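Local coordinates for protein LbaCas13a H328A (C2c2) (Lachnospiraceae bacterium NK4A179, PDB 5WLH) that binds a CRISPR pre-crRNA guide and, as an RNA-targeting Cas13a nuclease, probably uses it to recognise and cut RNA, at residues 491-494 / 495-499; 920-923 / 924-928; 930-933 / 934-938. One frame throughout, in Å; residues are numbered along the deposited sequence.

Interaction 1: residues 491-494 / 495-499; sequences LIKA and EEMLQ. With nucleotides of chain B.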
# COMPACT_ATOMS: atom_id res chain seq x y z
N LEU A 491 4.60 15.53 -2.67
CA LEU A 491 5.70 15.59 -1.71
C LEU A 491 5.25 15.15 -0.32
O LEU A 491 5.96 14.39 0.35
CB LEU A 491 6.25 17.02 -1.65
CG LEU A 491 7.04 17.51 -2.87
CD1 LEU A 491 7.32 18.99 -2.70
CD2 LEU A 491 8.34 16.74 -3.02
N ILE A 492 4.06 15.58 0.11
CA ILE A 492 3.54 15.13 1.41
C ILE A 492 3.42 13.61 1.42
O ILE A 492 3.81 12.95 2.39
CB ILE A 492 2.20 15.80 1.73
CG1 ILE A 492 2.39 17.29 2.03
CG2 ILE A 492 1.53 15.10 2.94
CD1 ILE A 492 1.08 18.02 2.13
N LYS A 493 2.88 13.04 0.34
CA LYS A 493 2.72 11.59 0.28
C LYS A 493 4.07 10.90 0.40
O LYS A 493 4.22 9.95 1.17
CB LYS A 493 2.01 11.18 -1.01
CG LYS A 493 1.55 9.72 -0.99
CD LYS A 493 1.31 9.15 -2.39
CE LYS A 493 0.99 7.65 -2.35
NZ LYS A 493 0.20 7.25 -1.14
N ALA A 494 5.08 11.38 -0.34
CA ALA A 494 6.42 10.81 -0.24
C ALA A 494 6.88 10.78 1.20
O ALA A 494 7.27 9.74 1.73
CB ALA A 494 7.41 11.61 -1.11
N GLU A 495 6.76 11.92 1.89
CA GLU A 495 7.28 12.00 3.25
C GLU A 495 6.45 11.14 4.18
O GLU A 495 7.00 10.44 5.04
CB GLU A 495 7.27 13.46 3.72
CG GLU A 495 7.88 13.69 5.10
CD GLU A 495 7.95 15.18 5.42
OE1 GLU A 495 6.89 15.77 5.71
OE2 GLU A 495 9.06 15.75 5.33
N GLU A 496 5.12 11.21 4.05
CA GLU A 496 4.25 10.44 4.95
C GLU A 496 4.43 8.95 4.75
O GLU A 496 4.41 8.19 5.72
CB GLU A 496 2.79 10.86 4.77
CG GLU A 496 2.57 12.28 5.30
CD GLU A 496 1.12 12.74 5.30
OE1 GLU A 496 0.28 12.07 4.69
OE2 GLU A 496 0.84 13.79 5.93
N MET A 497 4.62 8.51 3.50
CA MET A 497 4.88 7.09 3.28
C MET A 497 6.14 6.65 4.00
O MET A 497 6.15 5.65 4.72
CB MET A 497 5.02 6.78 1.78
CG MET A 497 3.78 6.99 0.95
SD MET A 497 2.57 5.69 1.07
CE MET A 497 3.27 4.47 -0.05
N LEU A 498 7.23 7.42 3.84
CA LEU A 498 8.48 7.01 4.47
C LEU A 498 8.37 7.06 5.98
O LEU A 498 8.88 6.17 6.68
CB LEU A 498 9.64 7.90 3.99
CG LEU A 498 11.00 7.48 4.56
CD1 LEU A 498 11.38 6.10 4.01
CD2 LEU A 498 12.07 8.52 4.24
N GLN A 499 7.70 8.10 6.50
CA GLN A 499 7.47 8.20 7.94
C GLN A 499 6.73 6.97 8.47
O GLN A 499 7.09 6.40 9.51
CB GLN A 499 6.66 9.46 8.23
CG GLN A 499 6.52 9.78 9.71
CD GLN A 499 7.57 10.76 10.15
OE1 GLN A 499 7.51 11.95 9.81
NE2 GLN A 499 8.56 10.28 10.89
P A B 28 -2.25 8.20 1.78
OP1 A B 28 -2.80 8.98 2.90
OP2 A B 28 -0.90 8.47 1.24
O5' A B 28 -2.26 6.69 2.25
C5' A B 28 -1.93 5.66 1.34
C4' A B 28 -3.04 4.65 1.26
O4' A B 28 -4.16 5.17 0.49
C3' A B 28 -2.69 3.37 0.55
O3' A B 28 -1.93 2.49 1.35
C2' A B 28 -4.07 2.82 0.22
O2' A B 28 -4.66 2.34 1.42
C1' A B 28 -4.79 4.11 -0.19
N9 A B 28 -4.66 4.33 -1.64
C8 A B 28 -3.82 5.20 -2.31
N7 A B 28 -3.95 5.11 -3.63
C5 A B 28 -4.93 4.14 -3.81
C6 A B 28 -5.54 3.60 -4.96
N6 A B 28 -5.24 3.98 -6.21
N1 A B 28 -6.47 2.64 -4.78
C2 A B 28 -6.79 2.28 -3.53
N3 A B 28 -6.30 2.71 -2.37
C4 A B 28 -5.36 3.66 -2.59
P A B 26 -1.49 9.62 -5.32
OP1 A B 26 -1.44 8.88 -4.04
OP2 A B 26 -2.50 9.35 -6.36
O5' A B 26 -1.57 11.17 -4.99
C5' A B 26 -0.87 11.75 -3.89
C4' A B 26 -1.58 13.00 -3.45
O4' A B 26 -1.45 14.01 -4.49
C3' A B 26 -3.08 12.81 -3.24
O3' A B 26 -3.54 13.74 -2.26
C2' A B 26 -3.65 13.19 -4.60
O2' A B 26 -5.01 13.54 -4.62
C1' A B 26 -2.72 14.34 -5.01
N9 A B 26 -2.59 14.44 -6.46
C8 A B 26 -1.67 13.78 -7.24
N7 A B 26 -1.83 14.02 -8.52
C5 A B 26 -2.92 14.87 -8.57
C6 A B 26 -3.57 15.48 -9.66
N6 A B 26 -3.17 15.28 -10.92
N1 A B 26 -4.63 16.26 -9.39
C2 A B 26 -5.00 16.44 -8.11
N3 A B 26 -4.46 15.92 -7.01
C4 A B 26 -3.41 15.14 -7.31
P U B 27 -4.78 13.36 -1.31
OP1 U B 27 -5.98 13.24 -2.12
OP2 U B 27 -4.82 14.28 -0.15
O5' U B 27 -4.39 11.92 -0.78
C5' U B 27 -5.17 11.28 0.21
C4' U B 27 -4.99 9.80 0.08
O4' U B 27 -5.76 9.34 -1.06
C3' U B 27 -3.54 9.34 -0.18
O3' U B 27 -3.29 8.17 0.57
C2' U B 27 -3.57 8.93 -1.65
O2' U B 27 -2.60 7.97 -2.01
C1' U B 27 -4.99 8.37 -1.73
N1 U B 27 -5.51 8.10 -3.07
C2 U B 27 -6.44 7.06 -3.16
O2 U B 27 -6.85 6.47 -2.18
N3 U B 27 -6.88 6.76 -4.43
C4 U B 27 -6.48 7.39 -5.59
O4 U B 27 -6.95 7.01 -6.67
C5 U B 27 -5.50 8.42 -5.41
C6 U B 27 -5.05 8.74 -4.19

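Interaction 2: residues 920-923 / 924-928; sequences HMLG and FLHSY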
# COMPACT_ATOMS: atom_id res chain seq x y z
N HIS A 920 14.13 -4.24 3.07
CA HIS A 920 12.89 -3.52 2.77
C HIS A 920 12.99 -2.05 3.17
O HIS A 920 12.55 -1.16 2.42
CB HIS A 920 11.71 -4.17 3.49
CG HIS A 920 11.24 -5.46 2.90
ND1 HIS A 920 11.19 -5.69 1.55
CD2 HIS A 920 10.74 -6.57 3.50
CE1 HIS A 920 10.71 -6.90 1.33
NE2 HIS A 920 10.42 -7.46 2.49
N MET A 921 13.51 -1.78 4.36
CA MET A 921 13.70 -0.39 4.79
C MET A 921 14.57 0.37 3.81
O MET A 921 14.25 1.49 3.43
CB MET A 921 14.31 -0.35 6.20
CG MET A 921 14.41 1.05 6.79
SD MET A 921 15.14 0.89 8.44
CE MET A 921 14.58 2.39 9.23
N LEU A 922 15.66 -0.24 3.36
CA LEU A 922 16.51 0.41 2.37
C LEU A 922 15.73 0.67 1.08
O LEU A 922 15.86 1.74 0.48
CB LEU A 922 17.73 -0.47 2.09
CG LEU A 922 18.84 0.15 1.26
CD1 LEU A 922 19.22 1.54 1.80
CD2 LEU A 922 20.03 -0.81 1.29
N GLY A 923 14.90 -0.29 0.67
CA GLY A 923 14.10 -0.10 -0.53
C GLY A 923 13.11 1.05 -0.39
O GLY A 923 12.87 1.79 -1.34
N PHE A 924 12.54 1.23 0.81
CA PHE A 924 11.62 2.34 1.03
C PHE A 924 12.35 3.68 0.96
O PHE A 924 11.81 4.67 0.46
CB PHE A 924 10.93 2.18 2.38
CG PHE A 924 9.78 1.19 2.36
CD1 PHE A 924 8.81 1.27 1.39
CD2 PHE A 924 9.69 0.19 3.33
CE1 PHE A 924 7.75 0.35 1.37
CE2 PHE A 924 8.63 -0.72 3.31
CZ PHE A 924 7.67 -0.62 2.34
N LEU A 925 13.57 3.72 1.48
CA LEU A 925 14.37 4.93 1.35
C LEU A 925 14.61 5.25 -0.11
O LEU A 925 14.48 6.40 -0.54
CB LEU A 925 15.69 4.77 2.08
CG LEU A 925 16.55 6.03 2.02
CD1 LEU A 925 15.93 7.08 2.92
CD2 LEU A 925 17.99 5.71 2.45
N HIS A 926 14.99 4.23 -0.90
CA HIS A 926 15.20 4.44 -2.33
C HIS A 926 13.95 4.95 -3.01
O HIS A 926 14.02 5.84 -3.88
CB HIS A 926 15.61 3.15 -3.00
CG HIS A 926 16.91 2.61 -2.50
ND1 HIS A 926 17.27 1.29 -2.69
CD2 HIS A 926 17.93 3.19 -1.83
CE1 HIS A 926 18.46 1.09 -2.16
NE2 HIS A 926 18.88 2.22 -1.63
N SER A 927 12.80 4.36 -2.69
CA SER A 927 11.55 4.75 -3.31
C SER A 927 11.20 6.18 -2.94
O SER A 927 10.73 6.96 -3.78
CB SER A 927 10.43 3.79 -2.89
OG SER A 927 10.64 2.50 -3.46
N TYR A 928 11.44 6.55 -1.68
CA TYR A 928 11.25 7.94 -1.26
C TYR A 928 12.10 8.89 -2.09
O TYR A 928 11.61 9.91 -2.60
CB TYR A 928 11.59 8.07 0.23
CG TYR A 928 11.66 9.50 0.69
CD1 TYR A 928 10.50 10.19 1.01
CD2 TYR A 928 12.87 10.16 0.80
CE1 TYR A 928 10.54 11.49 1.39
CE2 TYR A 928 12.92 11.49 1.21
CZ TYR A 928 11.74 12.14 1.52
OH TYR A 928 11.72 13.44 1.93

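Interaction 3: residues 930-933 / 934-938; sequences QYVW and DIYRR. With nucleotides of chain B.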
# COMPACT_ATOMS: atom_id res chain seq x y z
N GLN A 930 13.52 8.60 -5.02
CA GLN A 930 13.13 8.67 -6.42
C GLN A 930 11.83 9.42 -6.60
O GLN A 930 11.67 10.17 -7.57
CB GLN A 930 12.98 7.26 -7.01
CG GLN A 930 13.04 7.24 -8.53
CD GLN A 930 11.72 7.53 -9.20
OE1 GLN A 930 10.66 7.34 -8.60
NE2 GLN A 930 11.78 7.95 -10.48
N TYR A 931 10.87 9.20 -5.69
CA TYR A 931 9.58 9.90 -5.77
C TYR A 931 9.78 11.40 -5.64
O TYR A 931 9.29 12.19 -6.45
CB TYR A 931 8.66 9.34 -4.68
CG TYR A 931 7.19 9.72 -4.71
CD1 TYR A 931 6.61 10.37 -5.80
CD2 TYR A 931 6.38 9.41 -3.63
CE1 TYR A 931 5.25 10.71 -5.79
CE2 TYR A 931 5.06 9.72 -3.61
CZ TYR A 931 4.49 10.38 -4.68
OH TYR A 931 3.15 10.69 -4.60
N VAL A 932 10.56 11.82 -4.65
CA VAL A 932 10.80 13.25 -4.47
C VAL A 932 11.48 13.82 -5.70
O VAL A 932 11.12 14.90 -6.19
CB VAL A 932 11.62 13.49 -3.19
CG1 VAL A 932 12.11 14.93 -3.11
CG2 VAL A 932 10.79 13.12 -1.93
N TRP A 933 12.48 13.11 -6.24
CA TRP A 933 13.14 13.58 -7.45
C TRP A 933 12.14 13.71 -8.59
O TRP A 933 12.15 14.70 -9.34
CB TRP A 933 14.26 12.60 -7.82
CG TRP A 933 14.88 12.76 -9.21
CD1 TRP A 933 15.96 13.53 -9.55
CD2 TRP A 933 14.46 12.09 -10.40
NE1 TRP A 933 16.24 13.39 -10.90
CE2 TRP A 933 15.32 12.53 -11.45
CE3 TRP A 933 13.44 11.19 -10.71
CZ2 TRP A 933 15.19 12.07 -12.75
CZ3 TRP A 933 13.30 10.75 -12.01
CH2 TRP A 933 14.18 11.19 -13.02
N ASP A 934 11.25 12.73 -8.73
CA ASP A 934 10.32 12.73 -9.85
C ASP A 934 9.31 13.87 -9.74
O ASP A 934 8.92 14.47 -10.75
CB ASP A 934 9.61 11.38 -9.92
CG ASP A 934 8.81 11.21 -11.19
OD1 ASP A 934 9.43 11.15 -12.27
OD2 ASP A 934 7.57 11.15 -11.11
N ILE A 935 8.88 14.18 -8.52
CA ILE A 935 7.96 15.29 -8.31
C ILE A 935 8.61 16.60 -8.71
O ILE A 935 8.01 17.43 -9.40
CB ILE A 935 7.49 15.35 -6.85
CG1 ILE A 935 6.72 14.07 -6.47
CG2 ILE A 935 6.60 16.60 -6.67
CD1 ILE A 935 6.71 13.83 -4.96
N TYR A 936 9.83 16.84 -8.22
CA TYR A 936 10.50 18.08 -8.56
C TYR A 936 10.76 18.15 -10.05
O TYR A 936 10.67 19.22 -10.66
CB TYR A 936 11.79 18.19 -7.77
CG TYR A 936 11.54 18.66 -6.35
CD1 TYR A 936 10.92 19.88 -6.10
CD2 TYR A 936 11.90 17.88 -5.26
CE1 TYR A 936 10.68 20.31 -4.80
CE2 TYR A 936 11.66 18.31 -3.96
CZ TYR A 936 11.06 19.51 -3.74
OH TYR A 936 10.82 19.94 -2.46
N ARG A 937 11.09 17.01 -10.66
CA ARG A 937 11.30 16.96 -12.10
C ARG A 937 10.05 17.42 -12.84
O ARG A 937 10.12 18.24 -13.77
CB ARG A 937 11.66 15.53 -12.51
CG ARG A 937 11.89 15.33 -13.99
CD ARG A 937 12.10 13.83 -14.28
NE ARG A 937 10.89 13.03 -14.09
CZ ARG A 937 9.86 13.00 -14.93
NH1 ARG A 937 9.87 13.74 -16.04
NH2 ARG A 937 8.80 12.25 -14.66
N ARG A 938 8.88 16.90 -12.44
CA ARG A 938 7.65 17.23 -13.13
C ARG A 938 7.17 18.64 -12.78
O ARG A 938 6.68 19.36 -13.65
CB ARG A 938 6.57 16.18 -12.81
CG ARG A 938 6.85 14.83 -13.51
CD ARG A 938 5.75 13.80 -13.24
NE ARG A 938 5.92 13.18 -11.92
CZ ARG A 938 5.18 13.49 -10.85
NH1 ARG A 938 4.24 14.41 -10.95
NH2 ARG A 938 5.40 12.88 -9.69
P A B 25 -1.35 9.63 -11.09
OP1 A B 25 -0.62 10.74 -11.79
OP2 A B 25 -2.08 8.62 -11.88
O5' A B 25 -0.28 8.89 -10.19
C5' A B 25 -0.67 7.90 -9.24
C4' A B 25 0.06 8.08 -7.94
O4' A B 25 1.45 7.69 -8.09
C3' A B 25 0.07 9.52 -7.40
O3' A B 25 -0.05 9.47 -5.99
C2' A B 25 1.48 9.99 -7.73
O2' A B 25 1.95 11.02 -6.88
C1' A B 25 2.27 8.71 -7.54
N9 A B 25 3.57 8.72 -8.19
C8 A B 25 3.93 9.39 -9.33
N7 A B 25 5.21 9.27 -9.63
C5 A B 25 5.70 8.48 -8.60
C6 A B 25 6.98 7.98 -8.33
N6 A B 25 8.03 8.24 -9.13
N1 A B 25 7.16 7.24 -7.22
C2 A B 25 6.11 6.99 -6.43
N3 A B 25 4.85 7.41 -6.58
C4 A B 25 4.72 8.15 -7.70
O HOH W 1 9.38 8.32 -12.16

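Interaction 1: residues 491-494 / 495-499
Lys493 and Met497 run side by side from successive turns of a helix, their backbones joined by Met497 N to Lys493 O at 2.8 Å. The lysine chain leaves with CG anti to its N and stays stretched until the last bond, where a bend (chi4 34°) turns the ammonium onto the RNA. In this conformer, one of two modelled, NZ donates to OP2 of A28 of chain B at 2.9 Å and to O2' of U27 of chain B at 3.0 Å, holding a phosphate and a ribose at once. Its CE passes OP1 of A26 of chain B at 3.2 Å. Met497 bends at chi2 and chi3, which sets SD alongside the lysine, 3.6 Å from NZ. All this belongs to alpha helix 486-517, whose i to i+4 bonds are unbroken here and one side of which faces the guide RNA. Glu495 N bonds to Leu491 O at 3.0 Å, and its CB rests beside that same carbonyl; its extended side chain leads away from the turn and packs on His608 and Ile950 of neighbouring loops. Ala494, whose O accepts from Leu498 N at 3.1 Å, presents its methyl to Tyr931 of helix 915-941. Ile492 CG2 lies alongside the Glu496 carboxylate, 3.3 Å from OE2, while OE1 forms a salt bridge with Arg1131.

Interaction 2: residues 920-923 / 924-928
Phe924 N reaches back one turn to His920 O at 2.9 Å, and the next three amides repeat the i to i+4 step: Leu925 to Met921, His926 to Leu922 and Ser927 to Gly923. This is regular alpha helix within the long helix 915-941; the last of these bonds, Ser927 N to Gly923 O, measures 2.9 Å with an N-H...O angle of 157°. Gly923 puts only backbone on its side of this turn, beside the ring of His926. Phe924 keeps its ring close to the preceding turn, with CD2 3.3 Å from His920 O, and the ring goes on to touch Glu501 and Tyr505 of helix 486-517. Met921 points elsewhere, into helices 901-911 and 960-974. Leu922 and His926 cross obliquely: the leucine CD1 methyl meets the imidazole NE2 at 3.5 Å and also lies 4.4 Å from Leu925 CD2, so one branch bridges two residues of the following turn. NE2 has a weak hydrogen bond to Asp964 of helix 960-974. With CG anti to its carbonyl carbon (chi1 -63°), the His926 ring folds back along the helix, and Leu922 O sits over the centre of one ring face, 3.3 Å above its plane.

Interaction 3: residues 930-933 / 934-938
Tyr931 sends CG anti to its own N (chi1 -169°), while Ile935 holds CG1 beside its N (chi1 -62°), and the two side chains meet in a CH-pi contact with Ile935 CD1 3.9 Å from the centroid of the Tyr931 ring. The opposite ring face carries the adenine of A25 of chain B, whose N3 sits over the ring centre, 3.3 Å above the plane. Tyr931 OH donates to O2' of this nucleotide at 2.6 Å. An alanine here is likely to leave the adenine without its platform and O2' without this donor, and to open a gap over Ile935. Gln930 OE1 accepts from N6 of A25 of chain B at 2.8 Å in a nearly straight bond (174°), and a water joins Gln930 NE2 to Asp934 OD1, the latter weakly. Asp934 is the hub of a salt-bridge network on this alpha helix. Arg937 grips OD1 side-on through NE and NH2, the NH2 bond being 2.7 Å, and Arg938 NE takes OD2 at 2.7 Å. Arg937 CD lies over the six-membered ring of Trp933, 4.0 Å from its centroid. Asp40 and Glu490 give Arg937 and Arg938 second acidic partners. An acceptor at the amino group, an aromatic face under the base and a donor at the 2'-hydroxyl are consistent with a site that accommodates an adenosine ribonucleotide.

Overall arrangement
Interaction 1 comes first along the chain, on helix 486-517; interactions 2 and 3 follow in that order on helix 915-941, centres about 15 Å apart. The two helices run antiparallel and pack together, so the centre of interaction 1 is about 12 Å from each of the others. Tyr928 packs on Ala494 and Leu498, while Tyr931, Ile935 and Tyr936 of interaction 3 touch residues 491-494. Interactions 2 and 3 merely adjoin in sequence. Tyr931 and Lys493, touching across the pair, both meet RNA chain B: 930-938 holds A25, while Lys493, in one of its two conformers, bonds to U27 and A28 and packs against A26. Distant parts of the chain thus contribute to one surface that binds the pre-crRNA.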